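Local coordinates for penicillin binding protein 2X (Streptococcus thermophilus, PDB 5U47) that probably cross-links the peptides of adjacent glycan strands in septal cell-wall peptidoglycan as a transpeptidase, and is a target of beta-lactam antibiotics, at residues A30-I35 against S182-T187; G215-T220 against A442-G447. The protein carries 1 engineered substitution. One frame throughout, in Å; residues are numbered along the deposited sequence.

In the fold
The two interactions lie side by side, their centres about 9 Å apart and on the same side of the chain's centre. Interaction 1 closes before interaction 2 opens, so they come in series along the chain. Residues 30-35 run into strand 35-36, which pairs in parallel with strand 217-220; that strand in turn pairs antiparallel with strand 438-443. Strand 217-220 thus lies between the loop of interaction 1 and the partner strand of interaction 2, and a probable hydrogen bond between Lys31 O and Gly215 N ties the two contacts directly. Interaction 1 falls within the N-terminal dimerisation domain, whereas 442-447 belongs to the transpeptidase domain, so the shared mixed sheet ties the N-terminal part of the protein to the catalytic part.

Interaction 1: A30-I35 against S182-T187; sequences AKRGTI and SLLTGT
The backbones of Gly33 and Leu184 meet through one bond, Gly33 N to Leu184 O at 2.8 Å, nearly straight (175°) and directed at a lone pair in the carbonyl plane, while the two segments run in roughly opposite directions. The same carbonyl oxygen also receives a CH...O contact from Arg32 CA. At the Ala30 end, a bridging water donates to Ala30 O and accepts from Gly186 N, and Ala30 CB rests 3.7 Å from Gly186 CA, packing against the glycine backbone.

Leu184 is the hub of the side-chain contact. Its CB sits over the centre of one guanidinium face of Arg32, 3.9 Å above the plane, and its CD1 is 3.6 Å from Arg32 NH2. The arginine gets there with CG anti to the backbone N (chi1 -175°) and an extended chain as far as NE, which lays the flat group across Leu184 CB. Glu177 forms a salt bridge with NE and Asn181 OD1 accepts from NH2, fixing how the guanidinium is turned. The other methyl, Leu184 CD2, reaches 4.0 Å from Ile35 CG1, the two side chains crossing at about a right angle. Thr185 OG1 is hydrogen-bonded to Asn181 O and stands at the guanidinium edge, 3.3 Å from Arg32 NH1.

Thr185 is the first residue to leave helical geometry; the arrangement is a helix C-terminus whose last carbonyl and leucine receive a loop, buried from Arg32 onward, leading into strand 35-36 within the N-terminal dimerisation domain of this penicillin-binding protein.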
loop_
_atom_site.group_PDB
_atom_site.type_symbol
_atom_site.label_atom_id
_atom_site.label_comp_id
_atom_site.label_asym_id
_atom_site.label_seq_id
_atom_site.Cartn_x
_atom_site.Cartn_y
_atom_site.Cartn_z
ATOM N N ALA A 30 -0.744 -19.604 -16.605
ATOM C CA ALA A 30 -0.744 -20.243 -15.303
ATOM C C ALA A 30 -1.840 -19.621 -14.430
ATOM O O ALA A 30 -2.294 -18.493 -14.676
ATOM C CB ALA A 30 0.610 -20.043 -14.636
ATOM N N LYS A 31 -2.272 -20.368 -13.422
ATOM C CA LYS A 31 -3.196 -19.845 -12.461
ATOM C C LYS A 31 -2.489 -18.697 -11.702
ATOM O O LYS A 31 -1.369 -18.853 -11.206
ATOM C CB LYS A 31 -3.596 -20.921 -11.467
ATOM C CG LYS A 31 -4.451 -20.394 -10.330
ATOM C CD LYS A 31 -4.719 -21.428 -9.277
ATOM C CE LYS A 31 -5.574 -20.821 -8.180
ATOM N NZ LYS A 31 -5.748 -21.766 -7.045
ATOM N N ARG A 32 -3.151 -17.556 -11.625
ATOM C CA ARG A 32 -2.629 -16.414 -10.914
ATOM C C ARG A 32 -2.817 -16.639 -9.419
ATOM O O ARG A 32 -3.853 -17.156 -8.980
ATOM C CB ARG A 32 -3.369 -15.154 -11.359
ATOM C CG ARG A 32 -2.838 -13.850 -10.788
ATOM C CD ARG A 32 -3.575 -12.675 -11.423
ATOM N NE ARG A 32 -3.089 -11.379 -10.959
ATOM C CZ ARG A 32 -1.985 -10.784 -11.404
ATOM N NH1 ARG A 32 -1.204 -11.376 -12.317
ATOM N NH2 ARG A 32 -1.636 -9.610 -10.922
ATOM N N GLY A 33 -1.828 -16.217 -8.642
ATOM C CA GLY A 33 -1.863 -16.344 -7.212
ATOM C C GLY A 33 -3.052 -15.629 -6.610
ATOM O O GLY A 33 -3.594 -14.694 -7.195
ATOM N N THR A 34 -3.465 -16.112 -5.447
ATOM C CA THR A 34 -4.571 -15.540 -4.717
ATOM C C THR A 34 -4.017 -14.490 -3.775
ATOM O O THR A 34 -2.927 -14.664 -3.233
ATOM C CB THR A 34 -5.289 -16.639 -3.914
ATOM O OG1 THR A 34 -5.912 -17.524 -4.822
ATOM C CG2 THR A 34 -6.351 -16.081 -2.982
ATOM N N ILE A 35 -4.782 -13.420 -3.581
ATOM C CA ILE A 35 -4.450 -12.364 -2.633
ATOM C C ILE A 35 -5.391 -12.553 -1.465
ATOM O O ILE A 35 -6.637 -12.582 -1.649
ATOM C CB ILE A 35 -4.630 -10.954 -3.232
ATOM C CG1 ILE A 35 -3.689 -10.781 -4.427
ATOM C CG2 ILE A 35 -4.325 -9.888 -2.176
ATOM C CD1 ILE A 35 -3.979 -9.562 -5.280
ATOM N N SER A 182 4.866 -9.916 -10.739
ATOM C CA SER A 182 5.892 -10.941 -10.954
ATOM C C SER A 182 5.662 -12.135 -10.052
ATOM O O SER A 182 5.751 -13.267 -10.506
ATOM C CB SER A 182 7.300 -10.393 -10.752
ATOM O OG SER A 182 7.577 -9.397 -11.709
ATOM N N LEU A 183 5.351 -11.887 -8.782
ATOM C CA LEU A 183 5.070 -12.976 -7.845
ATOM C C LEU A 183 3.733 -13.671 -8.129
ATOM O O LEU A 183 3.635 -14.905 -8.099
ATOM C CB LEU A 183 5.074 -12.449 -6.402
ATOM C CG LEU A 183 6.424 -11.938 -5.888
ATOM C CD1 LEU A 183 6.265 -11.130 -4.609
ATOM C CD2 LEU A 183 7.341 -13.116 -5.668
ATOM N N LEU A 184 2.707 -12.882 -8.427
ATOM C CA LEU A 184 1.366 -13.417 -8.633
ATOM C C LEU A 184 1.228 -14.266 -9.892
ATOM O O LEU A 184 0.410 -15.168 -9.921
ATOM C CB LEU A 184 0.349 -12.284 -8.680
ATOM C CG LEU A 184 0.080 -11.618 -7.334
ATOM C CD1 LEU A 184 -0.675 -10.311 -7.529
ATOM C CD2 LEU A 184 -0.692 -12.549 -6.417
ATOM N N THR A 185 2.031 -13.948 -10.904
ATOM C CA THR A 185 1.977 -14.597 -12.189
ATOM C C THR A 185 2.818 -15.844 -12.160
ATOM O O THR A 185 3.996 -15.812 -11.796
ATOM C CB THR A 185 2.504 -13.666 -13.300
ATOM O OG1 THR A 185 1.738 -12.460 -13.295
ATOM C CG2 THR A 185 2.399 -14.325 -14.680
ATOM N N GLY A 186 2.220 -16.951 -12.542
ATOM C CA GLY A 186 2.963 -18.194 -12.542
ATOM C C GLY A 186 3.840 -18.292 -13.782
ATOM O O GLY A 186 4.010 -17.324 -14.520
ATOM N N THR A 187 4.403 -19.465 -13.999
ATOM C CA THR A 187 5.194 -19.712 -15.182
ATOM C C THR A 187 4.230 -20.328 -16.162
ATOM O O THR A 187 3.591 -21.351 -15.882
ATOM C CB THR A 187 6.378 -20.646 -14.877
ATOM O OG1 THR A 187 7.176 -20.037 -13.851
ATOM C CG2 THR A 187 7.241 -20.900 -16.134
HETATM O O HOH W 1 -0.550 -16.393 -13.954
#

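Interaction 2: G215-T220 against A442-G447; sequences GKNIYT and ADTNKG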
loop_
_atom_site.group_PDB
_atom_site.type_symbol
_atom_site.label_atom_id
_atom_site.label_comp_id
_atom_site.label_asym_id
_atom_site.label_seq_id
_atom_site.Cartn_x
_atom_site.Cartn_y
_atom_site.Cartn_z
ATOM N N GLY A 215 1.082 -19.250 -9.774
ATOM C CA GLY A 215 1.699 -18.092 -9.179
ATOM C C GLY A 215 1.723 -18.260 -7.665
ATOM O O GLY A 215 1.082 -19.145 -7.121
ATOM N N LYS A 216 2.492 -17.417 -6.992
ATOM C CA LYS A 216 2.578 -17.471 -5.542
ATOM C C LYS A 216 1.402 -16.729 -4.935
ATOM O O LYS A 216 0.847 -15.815 -5.538
ATOM C CB LYS A 216 3.910 -16.892 -5.082
ATOM C CG LYS A 216 5.092 -17.766 -5.508
ATOM C CD LYS A 216 6.416 -17.132 -5.193
ATOM C CE LYS A 216 7.580 -18.029 -5.610
ATOM N NZ LYS A 216 8.901 -17.378 -5.311
ATOM N N ASN A 217 0.967 -17.175 -3.775
ATOM C CA ASN A 217 -0.113 -16.477 -3.084
ATOM C C ASN A 217 0.472 -15.354 -2.210
ATOM O O ASN A 217 1.592 -15.470 -1.670
ATOM C CB ASN A 217 -0.927 -17.448 -2.227
ATOM C CG ASN A 217 -1.667 -18.486 -3.049
ATOM O OD1 ASN A 217 -2.042 -18.263 -4.197
ATOM N ND2 ASN A 217 -1.876 -19.632 -2.448
ATOM N N ILE A 218 -0.286 -14.264 -2.078
ATOM C CA ILE A 218 0.146 -13.125 -1.278
ATOM C C ILE A 218 -0.839 -12.901 -0.169
ATOM O O ILE A 218 -2.016 -12.699 -0.443
ATOM C CB ILE A 218 0.242 -11.835 -2.132
ATOM C CG1 ILE A 218 1.244 -12.006 -3.274
ATOM C CG2 ILE A 218 0.617 -10.634 -1.270
ATOM C CD1 ILE A 218 2.677 -12.100 -2.838
ATOM N N TYR A 219 -0.365 -12.995 1.069
ATOM C CA TYR A 219 -1.154 -12.670 2.237
ATOM C C TYR A 219 -0.803 -11.240 2.594
ATOM O O TYR A 219 0.330 -10.954 2.958
ATOM C CB TYR A 219 -0.828 -13.584 3.423
ATOM C CG TYR A 219 -1.264 -15.018 3.216
ATOM C CD1 TYR A 219 -0.534 -15.873 2.406
ATOM C CD2 TYR A 219 -2.397 -15.520 3.841
ATOM C CE1 TYR A 219 -0.927 -17.202 2.206
ATOM C CE2 TYR A 219 -2.803 -16.848 3.642
ATOM C CZ TYR A 219 -2.057 -17.675 2.830
ATOM O OH TYR A 219 -2.444 -18.970 2.634
ATOM N N THR A 220 -1.758 -10.338 2.460
ATOM C CA THR A 220 -1.537 -8.970 2.842
ATOM C C THR A 220 -1.649 -8.834 4.353
ATOM O O THR A 220 -2.057 -9.779 5.064
ATOM C CB THR A 220 -2.531 -8.012 2.164
ATOM O OG1 THR A 220 -3.858 -8.264 2.636
ATOM C CG2 THR A 220 -2.471 -8.160 0.668
ATOM N N ALA A 442 3.606 -17.054 -0.385
ATOM C CA ALA A 442 3.568 -18.510 -0.269
ATOM C C ALA A 442 3.604 -19.226 -1.595
ATOM O O ALA A 442 2.896 -18.844 -2.550
ATOM C CB ALA A 442 2.323 -18.936 0.504
ATOM N N ASP A 443 4.446 -20.256 -1.658
ATOM C CA ASP A 443 4.519 -21.111 -2.819
ATOM C C ASP A 443 3.797 -22.385 -2.382
ATOM O O ASP A 443 4.376 -23.231 -1.681
ATOM C CB ASP A 443 5.963 -21.382 -3.252
ATOM C CG ASP A 443 6.040 -22.298 -4.482
ATOM O OD1 ASP A 443 5.198 -23.210 -4.608
ATOM O OD2 ASP A 443 6.944 -22.122 -5.325
ATOM N N THR A 444 2.528 -22.501 -2.773
ATOM C CA THR A 444 1.696 -23.657 -2.401
ATOM C C THR A 444 2.053 -24.929 -3.135
ATOM O O THR A 444 1.677 -26.003 -2.693
ATOM C CB THR A 444 0.192 -23.392 -2.620
ATOM O OG1 THR A 444 -0.025 -23.003 -3.975
ATOM C CG2 THR A 444 -0.282 -22.304 -1.697
ATOM N N ASN A 445 2.749 -24.808 -4.261
ATOM C CA ASN A 445 3.176 -25.971 -5.016
ATOM C C ASN A 445 4.286 -26.657 -4.214
ATOM O O ASN A 445 4.271 -27.868 -4.024
ATOM C CB ASN A 445 3.738 -25.576 -6.399
ATOM C CG ASN A 445 2.828 -24.622 -7.174
ATOM O OD1 ASN A 445 3.246 -23.499 -7.542
ATOM N ND2 ASN A 445 1.572 -25.035 -7.395
ATOM N N LYS A 446 5.235 -25.857 -3.712
ATOM C CA LYS A 446 6.387 -26.384 -2.979
ATOM C C LYS A 446 6.202 -26.510 -1.488
ATOM O O LYS A 446 6.969 -27.208 -0.828
ATOM C CB LYS A 446 7.615 -25.518 -3.257
ATOM C CG LYS A 446 8.032 -25.475 -4.717
ATOM C CD LYS A 446 8.281 -26.869 -5.263
ATOM C CE LYS A 446 8.850 -26.837 -6.664
ATOM N NZ LYS A 446 8.857 -28.223 -7.203
ATOM N N GLY A 447 5.195 -25.841 -0.949
ATOM C CA GLY A 447 4.967 -25.870 0.473
ATOM C C GLY A 447 5.981 -25.024 1.229
ATOM O O GLY A 447 6.385 -25.373 2.342
HETATM O O HOH W 2 2.434 -21.277 -5.574
#
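Asn217 and Ala442 form an antiparallel hydrogen-bonded pair, with Asn217 N giving to Ala442 O at 2.8 Å and Ala442 N to Asn217 O at 2.9 Å. The second bond is the straighter (169° against 149°). Both side chains point to the same face of the sheet. There Ala442 CB lies at the edge of the Tyr219 ring, close to its plane and 4.1 Å from CE1. Next to it, the side chains of Asn217 and Thr444 cross at about a right angle, ND2 lying 3.2 Å from the methyl CG2. With CG anti to the carbonyl carbon (chi1 -65°), the amide of Asn217 extends off the strand so that ND2 faces this methyl while OD1 accepts from Thr34 N, which holds the amide from the other flank of strand 217-220.

Lys216 lays CB against Ala442 O, and its extended chain carries CE to 4.2 Å from Asp443 OD2; the ammonium and carboxylate are not in contact, though their opposite charges may attract weakly over the gap.

Strand 217-220 is an inner strand of a mixed sheet, parallel to 35-36 on one flank and antiparallel to 438-443 on the other, and this pairing carries the sheet from the N-terminal region into a strand of the transpeptidase domain.

Beyond the pair the chain turns into strand 448-451, and Asp443 shapes the turn with an Asx motif: its OD1 accepts from Lys446 N at 2.8 Å, met from above the carboxylate plane. A water stitches this turn to the first segment, donating to Gly215 O and to Asn445 OD1 and accepting weakly from Thr444 N. In the outer shell, Tyr36 stacks on the ring of Tyr219.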